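Long-range contacts in homospermidine synthase (Legionella pneumophila subsp. pneumophila str. Philadelphia 1, PDB 2PH5), which binds NAD and probably catalyses the formation of homospermidine: residues Trp191-Met196 with Phe302-Lys306; Asp209-Thr213 with Pro323-Arg328; Ile241-Glu247 with Leu312-His318; Ser375-Ile379 with Ala391-Gln395. One frame throughout, in Å; residues are numbered along the deposited sequence.

Four contacts illustrate how distant parts of one chain are knitted together. From the N terminus, contact 1 opens on helix 188-197, contact 2 at the end of strand 202-213 and contact 3 at the end of strand 238-242. Contact 1 is the first to close, at 302-306, and therefore crosses contacts 2 and 3; contact 3 closes next, at 312-318, nested inside the loop that contact 2 completes at 323-328. Contact 4 follows in series, with a short loop from 375-379 to 391-395. All reach the same mixed sheet. Contacts 1 and 3 touch through the pairing of Leu-305 with Leu-312 and Tyr-313, and Gln-211 joins contact 2 to Ala-391 and Thr-392 of contact 4.

Contact 1. Residues Trp191-Met196 with Phe302-Lys306; sequences WANLAM and FLTLK
The side chains of Trp-191 and Phe-302 lie side by side and point the same way, and their rings meet obliquely: the five-membered ring of the indole and the phenyl ring have centroids 5.3 Å apart and planes inclined at 34°. The touch is made by one corner of each ring, with Trp-191 CD1 3.4 Å from Phe-302 CZ. Phe-302 reaches it because CG stands anti to its backbone N (chi1 -175°), which carries the ring out from the end of its own helix to the indole. Beyond the rings the contact narrows to a methyl group on a backbone. Ala-192 CB sits 3.1 Å from Thr-304 O where the chain leaves helix 295-302, and the CA atoms of Ala-192 and Leu-303 approach to 3.8 Å. Leucine branches flank this point: Leu-303 CD2 rests 4.2 Å from Ala-195 CB, while Leu-305 CD1 lies 3.8 Å from Ala-192 CB. The other branch of Leu-305, CD2, meets the selenium of Met-196, a selenomethionine that crosses it at about a right angle. No hydrogen bond joins the two segments, so across this contact they meet by apolar packing. Lys-168 of helix 158-176 touches the side chains of both Trp-191 and Phe-302, and Leu-171 of the same helix that of Trp-191. Strand 305-306 is an outermost strand of the mixed sheet in this chain, beside strand 311-322.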
loop_
_atom_site.group_PDB
_atom_site.type_symbol
_atom_site.label_atom_id
_atom_site.label_comp_id
_atom_site.label_asym_id
_atom_site.label_seq_id
_atom_site.Cartn_x
_atom_site.Cartn_y
_atom_site.Cartn_z
ATOM N N TRP A 191 20.806 -16.184 -29.613
ATOM C CA TRP A 191 20.263 -16.073 -28.264
ATOM C C TRP A 191 18.754 -16.239 -28.319
ATOM O O TRP A 191 18.160 -16.917 -27.481
ATOM C CB TRP A 191 20.611 -14.716 -27.646
ATOM C CG TRP A 191 21.975 -14.663 -27.038
ATOM C CD1 TRP A 191 23.026 -13.895 -27.445
ATOM C CD2 TRP A 191 22.440 -15.413 -25.908
ATOM N NE1 TRP A 191 24.117 -14.122 -26.639
ATOM C CE2 TRP A 191 23.783 -15.048 -25.690
ATOM C CE3 TRP A 191 21.852 -16.359 -25.062
ATOM C CZ2 TRP A 191 24.549 -15.599 -24.657
ATOM C CZ3 TRP A 191 22.614 -16.908 -24.035
ATOM C CH2 TRP A 191 23.949 -16.525 -23.843
ATOM N N ALA A 192 18.141 -15.613 -29.317
ATOM C CA ALA A 192 16.700 -15.701 -29.497
ATOM C C ALA A 192 16.334 -17.155 -29.761
ATOM O O ALA A 192 15.381 -17.680 -29.189
ATOM C CB ALA A 192 16.269 -14.830 -30.666
ATOM N N ASN A 193 17.112 -17.802 -30.624
ATOM C CA ASN A 193 16.881 -19.193 -30.985
ATOM C C ASN A 193 16.945 -20.117 -29.771
ATOM O O ASN A 193 16.125 -21.024 -29.637
ATOM C CB ASN A 193 17.892 -19.615 -32.049
ATOM C CG ASN A 193 17.973 -21.110 -32.211
ATOM O OD1 ASN A 193 18.766 -21.774 -31.534
ATOM N ND2 ASN A 193 17.143 -21.660 -33.097
ATOM N N LEU A 194 17.923 -19.886 -28.896
ATOM C CA LEU A 194 18.070 -20.675 -27.679
ATOM C C LEU A 194 16.857 -20.455 -26.788
ATOM O O LEU A 194 16.387 -21.379 -26.130
ATOM C CB LEU A 194 19.332 -20.273 -26.912
ATOM C CG LEU A 194 19.430 -20.849 -25.490
ATOM C CD1 LEU A 194 19.486 -22.356 -25.555
ATOM C CD2 LEU A 194 20.651 -20.302 -24.783
ATOM N N ALA A 195 16.342 -19.229 -26.765
ATOM C CA ALA A 195 15.178 -18.937 -25.933
ATOM C C ALA A 195 13.967 -19.712 -26.425
ATOM O O ALA A 195 13.220 -20.287 -25.634
ATOM C CB ALA A 195 14.884 -17.438 -25.935
HETATM N N MSE A 196 13.777 -19.728 -27.738
HETATM C CA MSE A 196 12.650 -20.430 -28.321
HETATM C C MSE A 196 12.779 -21.946 -28.173
HETATM O O MSE A 196 11.822 -22.622 -27.801
HETATM C CB MSE A 196 12.519 -20.073 -29.792
HETATM C CG MSE A 196 11.392 -20.806 -30.485
HETATM SE SE MSE A 196 11.582 -20.720 -32.403
HETATM C CE MSE A 196 12.760 -22.251 -32.590
ATOM N N PHE A 302 15.873 -8.379 -28.986
ATOM C CA PHE A 302 17.080 -9.188 -28.858
ATOM C C PHE A 302 16.738 -10.676 -28.823
ATOM O O PHE A 302 17.555 -11.510 -29.194
ATOM C CB PHE A 302 17.832 -8.807 -27.580
ATOM C CG PHE A 302 19.153 -9.503 -27.419
ATOM C CD1 PHE A 302 20.231 -9.179 -28.246
ATOM C CD2 PHE A 302 19.329 -10.472 -26.434
ATOM C CE1 PHE A 302 21.471 -9.809 -28.093
ATOM C CE2 PHE A 302 20.560 -11.106 -26.273
ATOM C CZ PHE A 302 21.634 -10.772 -27.107
ATOM N N LEU A 303 15.531 -11.009 -28.378
ATOM C CA LEU A 303 15.112 -12.407 -28.305
ATOM C C LEU A 303 14.018 -12.721 -29.313
ATOM O O LEU A 303 13.248 -13.663 -29.136
ATOM C CB LEU A 303 14.615 -12.741 -26.902
ATOM C CG LEU A 303 15.691 -12.622 -25.830
ATOM C CD1 LEU A 303 15.061 -12.747 -24.449
ATOM C CD2 LEU A 303 16.753 -13.700 -26.061
ATOM N N THR A 304 13.957 -11.913 -30.365
ATOM C CA THR A 304 12.973 -12.092 -31.419
ATOM C C THR A 304 13.566 -12.963 -32.524
ATOM O O THR A 304 14.779 -12.979 -32.729
ATOM C CB THR A 304 12.546 -10.732 -32.016
ATOM O OG1 THR A 304 11.791 -10.003 -31.044
ATOM C CG2 THR A 304 11.699 -10.928 -33.267
ATOM N N LEU A 305 12.705 -13.688 -33.228
ATOM C CA LEU A 305 13.144 -14.559 -34.308
ATOM C C LEU A 305 12.182 -14.449 -35.492
ATOM O O LEU A 305 10.969 -14.293 -35.318
ATOM C CB LEU A 305 13.199 -16.005 -33.813
ATOM C CG LEU A 305 14.281 -16.930 -34.373
ATOM C CD1 LEU A 305 15.668 -16.356 -34.083
ATOM C CD2 LEU A 305 14.138 -18.308 -33.731
ATOM N N LYS A 306 12.732 -14.531 -36.698
ATOM C CA LYS A 306 11.931 -14.446 -37.914
ATOM C C LYS A 306 12.739 -14.877 -39.128
ATOM O O LYS A 306 13.972 -14.848 -39.102
ATOM C CB LYS A 306 11.412 -13.016 -38.100
ATOM C CG LYS A 306 12.455 -11.932 -37.901
ATOM C CD LYS A 306 11.810 -10.551 -37.931
ATOM C CE LYS A 306 12.833 -9.446 -37.701
ATOM N NZ LYS A 306 12.210 -8.090 -37.749
#

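Contact 2. Residues Asp209-Thr213 with Pro323-Arg328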
loop_
_atom_site.group_PDB
_atom_site.type_symbol
_atom_site.label_atom_id
_atom_site.label_comp_id
_atom_site.label_asym_id
_atom_site.label_seq_id
_atom_site.Cartn_x
_atom_site.Cartn_y
_atom_site.Cartn_z
ATOM N N ASP A 209 12.076 -5.506 -3.062
ATOM C CA ASP A 209 12.844 -4.740 -2.086
ATOM C C ASP A 209 12.166 -4.872 -0.732
ATOM O O ASP A 209 11.023 -4.436 -0.557
ATOM C CB ASP A 209 12.871 -3.262 -2.496
ATOM C CG ASP A 209 14.018 -2.486 -1.862
ATOM O OD1 ASP A 209 14.345 -2.722 -0.676
ATOM O OD2 ASP A 209 14.587 -1.619 -2.557
ATOM N N SER A 210 12.875 -5.469 0.224
ATOM C CA SER A 210 12.347 -5.656 1.574
ATOM C C SER A 210 13.084 -4.795 2.603
ATOM O O SER A 210 12.967 -5.024 3.803
ATOM C CB SER A 210 12.441 -7.135 1.987
ATOM O OG SER A 210 13.786 -7.580 2.066
ATOM N N GLN A 211 13.843 -3.804 2.150
ATOM C CA GLN A 211 14.565 -2.963 3.096
ATOM C C GLN A 211 13.596 -2.123 3.932
ATOM O O GLN A 211 12.802 -1.363 3.385
ATOM C CB GLN A 211 15.571 -2.074 2.349
ATOM C CG GLN A 211 16.567 -2.913 1.527
ATOM C CD GLN A 211 17.472 -2.094 0.627
ATOM O OE1 GLN A 211 18.515 -1.575 1.064
ATOM N NE2 GLN A 211 17.078 -1.965 -0.645
ATOM N N VAL A 212 13.639 -2.302 5.254
ATOM C CA VAL A 212 12.788 -1.545 6.169
ATOM C C VAL A 212 13.636 -0.475 6.841
ATOM O O VAL A 212 14.864 -0.537 6.796
ATOM C CB VAL A 212 12.157 -2.429 7.268
ATOM C CG1 VAL A 212 11.134 -3.358 6.653
ATOM C CG2 VAL A 212 13.235 -3.205 8.004
ATOM N N THR A 213 12.987 0.484 7.494
ATOM C CA THR A 213 13.723 1.584 8.101
ATOM C C THR A 213 13.255 2.084 9.458
ATOM O O THR A 213 12.210 1.686 9.969
ATOM C CB THR A 213 13.679 2.801 7.199
ATOM O OG1 THR A 213 12.313 3.197 7.044
ATOM C CG2 THR A 213 14.274 2.495 5.835
ATOM N N PRO A 323 8.607 -2.516 -4.660
ATOM C CA PRO A 323 9.545 -1.653 -3.934
ATOM C C PRO A 323 9.547 -1.899 -2.429
ATOM O O PRO A 323 8.796 -2.731 -1.920
ATOM C CB PRO A 323 9.061 -0.255 -4.293
ATOM C CG PRO A 323 7.584 -0.442 -4.326
ATOM C CD PRO A 323 7.421 -1.748 -5.087
ATOM N N CYS A 324 10.410 -1.181 -1.723
ATOM C CA CYS A 324 10.500 -1.324 -0.280
ATOM C C CYS A 324 9.192 -0.821 0.324
ATOM O O CYS A 324 8.587 0.118 -0.190
ATOM C CB CYS A 324 11.674 -0.516 0.253
ATOM S SG CYS A 324 11.462 1.242 0.024
ATOM N N PRO A 325 8.734 -1.440 1.424
ATOM C CA PRO A 325 7.479 -1.013 2.055
ATOM C C PRO A 325 7.249 0.501 2.128
ATOM O O PRO A 325 6.111 0.962 2.007
ATOM C CB PRO A 325 7.524 -1.686 3.434
ATOM C CG PRO A 325 8.961 -2.090 3.614
ATOM C CD PRO A 325 9.403 -2.466 2.234
ATOM N N ASP A 326 8.318 1.271 2.321
ATOM C CA ASP A 326 8.191 2.724 2.388
ATOM C C ASP A 326 7.794 3.290 1.027
ATOM O O ASP A 326 7.022 4.252 0.948
ATOM C CB ASP A 326 9.502 3.365 2.852
ATOM C CG ASP A 326 9.687 3.309 4.361
ATOM O OD1 ASP A 326 10.803 3.614 4.829
ATOM O OD2 ASP A 326 8.723 2.971 5.080
ATOM N N ALA A 327 8.326 2.701 -0.042
ATOM C CA ALA A 327 7.991 3.156 -1.387
ATOM C C ALA A 327 6.566 2.697 -1.720
ATOM O O ALA A 327 5.909 3.279 -2.578
ATOM C CB ALA A 327 8.979 2.595 -2.407
ATOM N N ARG A 328 6.094 1.656 -1.036
ATOM C CA ARG A 328 4.740 1.153 -1.257
ATOM C C ARG A 328 3.780 2.155 -0.663
ATOM O O ARG A 328 2.784 2.530 -1.287
ATOM C CB ARG A 328 4.540 -0.199 -0.585
ATOM C CG ARG A 328 5.433 -1.277 -1.138
ATOM C CD ARG A 328 5.401 -2.534 -0.267
ATOM N NE ARG A 328 6.627 -3.296 -0.456
ATOM C CZ ARG A 328 7.011 -4.312 0.303
ATOM N NH1 ARG A 328 8.160 -4.927 0.037
ATOM N NH2 ARG A 328 6.247 -4.711 1.315
HETATM O O HOH W 1 12.329 0.640 -2.858
HETATM O O HOH W 2 9.897 0.498 7.142
#
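Cys-324, the N-cap of helix 325-336, meets Asp-209, whose carboxylate closes an Asx turn near the end of strand 202-213. Asp-209 OD1 accepts from Gln-211 N at 3.1 Å, nearly along the C-O direction, and also from Gln-211 NE2 at 2.8 Å, so two bonds grip one oxygen and fix the turn; OD2 turns instead to Thr-225. Against this turn Asp-209 CB lies 3.3 Å from Cys-324 N, and the sulfur of Cys-324 receives a weak capping bond from Ala-327 N. The contact thus joins the end of a central sheet strand to the start of the helix that follows the neighbouring strand 311-322, and the second subunit packs here as well, its Leu-329 lying on Pro-325 and Arg-328. Arg-328, extended from CG to NE, reaches back to the residues before its helix: NE donates to Pro-323 O at 2.7 Å, close to the guanidinium plane, while NH1 makes a weak bond to Asp-209 O at 3.0 Å. That same Asp-209 carbonyl takes a CA-H...O contact from Cys-324. Further along, Thr-213 and Asp-326 come from opposite directions, and OG1 of Thr-213 donates to the syn lone pair of Asp-326 OD1 at 2.7 Å.

Contact 3. Residues Ile241-Glu247 with Leu312-His318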
loop_
_atom_site.group_PDB
_atom_site.type_symbol
_atom_site.label_atom_id
_atom_site.label_comp_id
_atom_site.label_asym_id
_atom_site.label_seq_id
_atom_site.Cartn_x
_atom_site.Cartn_y
_atom_site.Cartn_z
ATOM N N ILE A 241 4.727 -3.214 -22.472
ATOM C CA ILE A 241 4.925 -4.659 -22.492
ATOM C C ILE A 241 5.391 -5.252 -23.824
ATOM O O ILE A 241 4.847 -4.931 -24.879
ATOM C CB ILE A 241 3.610 -5.366 -22.107
ATOM C CG1 ILE A 241 3.003 -4.714 -20.865
ATOM C CG2 ILE A 241 3.862 -6.841 -21.865
ATOM C CD1 ILE A 241 1.574 -5.131 -20.592
ATOM N N GLY A 242 6.397 -6.122 -23.763
ATOM C CA GLY A 242 6.875 -6.784 -24.966
ATOM C C GLY A 242 5.878 -7.899 -25.236
ATOM O O GLY A 242 5.747 -8.822 -24.430
ATOM N N TRP A 243 5.157 -7.821 -26.352
ATOM C CA TRP A 243 4.153 -8.835 -26.654
ATOM C C TRP A 243 4.724 -10.139 -27.206
ATOM O O TRP A 243 5.297 -10.159 -28.291
ATOM C CB TRP A 243 3.118 -8.285 -27.627
ATOM C CG TRP A 243 1.752 -8.875 -27.426
ATOM C CD1 TRP A 243 0.913 -9.350 -28.393
ATOM C CD2 TRP A 243 1.049 -9.012 -26.184
ATOM N NE1 TRP A 243 -0.270 -9.772 -27.833
ATOM C CE2 TRP A 243 -0.213 -9.574 -26.479
ATOM C CE3 TRP A 243 1.363 -8.712 -24.850
ATOM C CZ2 TRP A 243 -1.165 -9.844 -25.487
ATOM C CZ3 TRP A 243 0.419 -8.982 -23.865
ATOM C CH2 TRP A 243 -0.833 -9.543 -24.191
ATOM N N GLY A 244 4.557 -11.222 -26.454
ATOM C CA GLY A 244 5.062 -12.507 -26.895
ATOM C C GLY A 244 4.147 -13.166 -27.909
ATOM O O GLY A 244 2.935 -12.963 -27.881
ATOM N N THR A 245 4.726 -13.959 -28.808
ATOM C CA THR A 245 3.949 -14.649 -29.834
ATOM C C THR A 245 2.999 -15.722 -29.287
ATOM O O THR A 245 2.093 -16.150 -29.990
ATOM C CB THR A 245 4.872 -15.285 -30.891
ATOM O OG1 THR A 245 5.999 -15.890 -30.246
ATOM C CG2 THR A 245 5.363 -14.231 -31.872
ATOM N N HIS A 246 3.183 -16.146 -28.039
ATOM C CA HIS A 246 2.299 -17.162 -27.473
ATOM C C HIS A 246 0.999 -16.564 -26.960
ATOM O O HIS A 246 -0.009 -17.264 -26.887
ATOM C CB HIS A 246 2.969 -17.900 -26.311
ATOM C CG HIS A 246 2.893 -17.165 -25.009
ATOM N ND1 HIS A 246 3.613 -16.016 -24.758
ATOM C CD2 HIS A 246 2.133 -17.380 -23.907
ATOM C CE1 HIS A 246 3.297 -15.554 -23.561
ATOM N NE2 HIS A 246 2.401 -16.363 -23.023
ATOM N N GLU A 247 1.029 -15.284 -26.588
ATOM C CA GLU A 247 -0.151 -14.594 -26.059
ATOM C C GLU A 247 -1.366 -14.836 -26.927
ATOM O O GLU A 247 -1.349 -14.587 -28.135
ATOM C CB GLU A 247 0.090 -13.081 -25.961
ATOM C CG GLU A 247 1.248 -12.665 -25.065
ATOM C CD GLU A 247 1.019 -12.971 -23.589
ATOM O OE1 GLU A 247 1.917 -12.652 -22.782
ATOM O OE2 GLU A 247 -0.043 -13.525 -23.238
ATOM N N LEU A 312 8.558 -15.254 -36.069
ATOM C CA LEU A 312 8.268 -16.641 -35.756
ATOM C C LEU A 312 8.143 -16.788 -34.242
ATOM O O LEU A 312 7.197 -17.397 -33.746
ATOM C CB LEU A 312 9.401 -17.529 -36.269
ATOM C CG LEU A 312 9.786 -17.314 -37.736
ATOM C CD1 LEU A 312 11.005 -18.168 -38.084
ATOM C CD2 LEU A 312 8.607 -17.669 -38.631
ATOM N N TYR A 313 9.098 -16.206 -33.520
ATOM C CA TYR A 313 9.131 -16.278 -32.067
ATOM C C TYR A 313 9.494 -14.983 -31.352
ATOM O O TYR A 313 10.296 -14.178 -31.837
ATOM C CB TYR A 313 10.124 -17.336 -31.620
ATOM C CG TYR A 313 10.445 -17.257 -30.149
ATOM C CD1 TYR A 313 9.529 -17.697 -29.191
ATOM C CD2 TYR A 313 11.687 -16.775 -29.710
ATOM C CE1 TYR A 313 9.848 -17.670 -27.829
ATOM C CE2 TYR A 313 12.015 -16.742 -28.356
ATOM C CZ TYR A 313 11.096 -17.197 -27.427
ATOM O OH TYR A 313 11.442 -17.238 -26.103
ATOM N N ARG A 314 8.923 -14.819 -30.166
ATOM C CA ARG A 314 9.164 -13.648 -29.352
ATOM C C ARG A 314 8.457 -13.838 -28.023
ATOM O O ARG A 314 7.257 -14.090 -27.980
ATOM C CB ARG A 314 8.616 -12.413 -30.051
ATOM C CG ARG A 314 8.750 -11.142 -29.262
ATOM C CD ARG A 314 7.808 -10.081 -29.811
ATOM N NE ARG A 314 8.267 -9.529 -31.077
ATOM C CZ ARG A 314 7.488 -8.883 -31.935
ATOM N NH1 ARG A 314 6.200 -8.711 -31.664
ATOM N NH2 ARG A 314 8.001 -8.401 -33.057
ATOM N N PRO A 315 9.201 -13.742 -26.917
ATOM C CA PRO A 315 8.606 -13.902 -25.588
ATOM C C PRO A 315 8.015 -12.589 -25.096
ATOM O O PRO A 315 8.319 -11.522 -25.628
ATOM C CB PRO A 315 9.792 -14.340 -24.739
ATOM C CG PRO A 315 10.915 -13.550 -25.341
ATOM C CD PRO A 315 10.674 -13.715 -26.836
ATOM N N THR A 316 7.153 -12.673 -24.094
ATOM C CA THR A 316 6.568 -11.477 -23.514
ATOM C C THR A 316 7.596 -11.019 -22.478
ATOM O O THR A 316 8.167 -11.843 -21.758
ATOM C CB THR A 316 5.200 -11.795 -22.847
ATOM O OG1 THR A 316 4.197 -11.916 -23.863
ATOM C CG2 THR A 316 4.792 -10.701 -21.866
ATOM N N VAL A 317 7.853 -9.715 -22.437
ATOM C CA VAL A 317 8.821 -9.158 -21.502
ATOM C C VAL A 317 8.318 -7.877 -20.852
ATOM O O VAL A 317 7.902 -6.941 -21.538
ATOM C CB VAL A 317 10.164 -8.813 -22.190
ATOM C CG1 VAL A 317 11.173 -8.340 -21.143
ATOM C CG2 VAL A 317 10.700 -10.024 -22.944
ATOM N N HIS A 318 8.371 -7.849 -19.526
ATOM C CA HIS A 318 7.962 -6.692 -18.763
ATOM C C HIS A 318 8.496 -6.796 -17.339
ATOM O O HIS A 318 9.029 -7.832 -16.939
ATOM C CB HIS A 318 6.432 -6.525 -18.776
ATOM C CG HIS A 318 5.685 -7.570 -18.008
ATOM N ND1 HIS A 318 5.728 -7.655 -16.632
ATOM C CD2 HIS A 318 4.828 -8.536 -18.419
ATOM C CE1 HIS A 318 4.927 -8.626 -16.230
ATOM N NE2 HIS A 318 4.367 -9.176 -17.293
#
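Thr-316 meets Gly-244 and Glu-247 through a hydroxyl held beside its own backbone N, with OG1 anti to the carbonyl carbon (chi1 -78°), and in Glu-247 a bend at chi2 (-66°) brings the carboxylate to that hydroxyl, the two side chains crossing at about a right angle. Thr-316 OG1 then works in both directions: it accepts from Gly-244 N at 2.7 Å, along a bond bent to 138°, and donates to the anti lone pair of Glu-247 OE1 at 2.6 Å. OE2 of Glu-247 is taken by Phe-466 N, so the carboxylate is held at both oxygens. Nearer its backbone, Glu-247 CG lies 3.6 Å above the centre of one face of the Trp-243 ring. Residues Gly-244 to Glu-247 form a type I turn, and its second residue doubles the grip on the opposing chain: Thr-245 N donates to Arg-314 O at 2.7 Å in the carbonyl plane, and Thr-245 OG1 donates to that oxygen from a tilted position at 3.2 Å. Before the turn, Gly-242 and Val-317 form one antiparallel hydrogen-bonded pair, with Gly-242 N 2.8 Å from Val-317 O and Val-317 N 3.0 Å from Gly-242 O. Ile-241 CG2 lies 4.0 Å from His-318 CD2, running alongside it. This single bridge joins strand 238-242, an outer strand of the small antiparallel sheet paired with 264-267, to strand 311-322 of the mixed sheet, which earlier along its length carries the classic beta bulge where Leu-312 and Tyr-313 both face Leu-305.

Contact 4. Residues Ser375-Ile379 with Ala391-Gln395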
loop_
_atom_site.group_PDB
_atom_site.type_symbol
_atom_site.label_atom_id
_atom_site.label_comp_id
_atom_site.label_asym_id
_atom_site.label_seq_id
_atom_site.Cartn_x
_atom_site.Cartn_y
_atom_site.Cartn_z
ATOM N N SER A 375 20.260 -11.619 -8.093
ATOM C CA SER A 375 21.002 -11.243 -6.900
ATOM C C SER A 375 20.128 -10.963 -5.694
ATOM O O SER A 375 19.145 -10.235 -5.785
ATOM C CB SER A 375 21.849 -10.000 -7.187
ATOM O OG SER A 375 22.132 -9.285 -5.998
ATOM N N THR A 376 20.489 -11.559 -4.564
ATOM C CA THR A 376 19.768 -11.341 -3.325
ATOM C C THR A 376 20.805 -10.752 -2.393
ATOM O O THR A 376 21.612 -11.478 -1.819
ATOM C CB THR A 376 19.250 -12.639 -2.723
ATOM O OG1 THR A 376 18.446 -13.324 -3.687
ATOM C CG2 THR A 376 18.408 -12.341 -1.486
ATOM N N LEU A 377 20.801 -9.430 -2.274
ATOM C CA LEU A 377 21.752 -8.724 -1.424
ATOM C C LEU A 377 21.038 -8.075 -0.247
ATOM O O LEU A 377 20.049 -7.367 -0.427
ATOM C CB LEU A 377 22.484 -7.639 -2.230
ATOM C CG LEU A 377 23.417 -6.706 -1.440
ATOM C CD1 LEU A 377 24.593 -7.510 -0.915
ATOM C CD2 LEU A 377 23.908 -5.551 -2.320
ATOM N N SER A 378 21.538 -8.323 0.957
ATOM C CA SER A 378 20.949 -7.741 2.150
ATOM C C SER A 378 21.706 -6.467 2.462
ATOM O O SER A 378 22.831 -6.270 1.988
ATOM C CB SER A 378 21.078 -8.687 3.335
ATOM O OG SER A 378 22.437 -8.813 3.716
ATOM N N ILE A 379 21.087 -5.613 3.269
ATOM C CA ILE A 379 21.694 -4.351 3.657
ATOM C C ILE A 379 22.958 -4.604 4.497
ATOM O O ILE A 379 23.935 -3.855 4.405
ATOM C CB ILE A 379 20.688 -3.473 4.457
ATOM C CG1 ILE A 379 21.332 -2.125 4.805
ATOM C CG2 ILE A 379 20.222 -4.201 5.722
ATOM C CD1 ILE A 379 21.646 -1.286 3.591
ATOM N N ALA A 391 21.399 -1.945 -0.223
ATOM C CA ALA A 391 21.272 -3.106 -1.082
ATOM C C ALA A 391 21.015 -2.708 -2.536
ATOM O O ALA A 391 21.671 -3.209 -3.448
ATOM C CB ALA A 391 20.151 -3.997 -0.573
ATOM N N THR A 392 20.070 -1.795 -2.735
ATOM C CA THR A 392 19.690 -1.323 -4.065
ATOM C C THR A 392 20.808 -0.602 -4.802
ATOM O O THR A 392 21.168 -0.991 -5.912
ATOM C CB THR A 392 18.467 -0.374 -3.985
ATOM O OG1 THR A 392 17.411 -1.023 -3.266
ATOM C CG2 THR A 392 17.974 -0.001 -5.376
ATOM N N SER A 393 21.354 0.447 -4.197
ATOM C CA SER A 393 22.412 1.197 -4.861
ATOM C C SER A 393 23.606 0.312 -5.215
ATOM O O SER A 393 24.133 0.390 -6.329
ATOM C CB SER A 393 22.877 2.368 -3.988
ATOM O OG SER A 393 23.489 1.911 -2.797
ATOM N N LEU A 394 24.025 -0.536 -4.277
ATOM C CA LEU A 394 25.174 -1.407 -4.510
ATOM C C LEU A 394 25.026 -2.313 -5.727
ATOM O O LEU A 394 26.007 -2.606 -6.410
ATOM C CB LEU A 394 25.482 -2.271 -3.279
ATOM C CG LEU A 394 26.802 -3.054 -3.391
ATOM C CD1 LEU A 394 27.923 -2.075 -3.753
ATOM C CD2 LEU A 394 27.126 -3.766 -2.072
ATOM N N GLN A 395 23.809 -2.755 -6.009
ATOM C CA GLN A 395 23.618 -3.626 -7.154
ATOM C C GLN A 395 23.755 -2.819 -8.442
ATOM O O GLN A 395 24.162 -3.347 -9.480
ATOM C CB GLN A 395 22.247 -4.301 -7.099
ATOM C CG GLN A 395 22.070 -5.244 -5.940
ATOM C CD GLN A 395 20.634 -5.733 -5.809
ATOM O OE1 GLN A 395 19.701 -4.936 -5.766
ATOM N NE2 GLN A 395 20.456 -7.048 -5.740
#
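Leu-377 projects from strand 370-378 into the first turn of helix 391-408, and its side chain meets the helix step by step. Its CB passes 4.1 Å from Gln-395 NE2. With CG anti to the backbone N (chi1 174°), the branch point is carried to Ala-391, where Leu-377 CG and Ala-391 CB are 4.3 Å apart. At the tip, CD2 wedges between backbone and side chain of the helix, 3.4 Å from Ala-391 O and 3.7 Å from Leu-394 CD2; the two leucines cross at about a right angle. Ala-391 CB in turn rests 3.4 Å from the carbonyl oxygen of Leu-377. The segment axes come within 8.3 Å at an angle of 131°, a strand packed on a helix that runs largely against it, with the short helix 379-385 making the connection. One residue pair adds polarity. Gln-395, extended beyond CG, brings its amide to the strand so that NE2 donates to Ser-375 OG at 2.8 Å, with the oxygen almost in the amide plane and the N-H...O angle 156°. The helix also touches helix 23-35 of the NAD-binding domain, through Ser-393 on Ala-27 and Leu-394 on Leu-31, and the Gln-395 side chain lies about 7 Å from the bound NAD. Since Ser-375 OG is bonded to Leu-434 O too, and Gln-395 NE2 to Asp-357 O, the buried hydroxyl and amide each have two partners, one of the amide's being weak, which should fix the amide's orientation beside the cofactor-binding region.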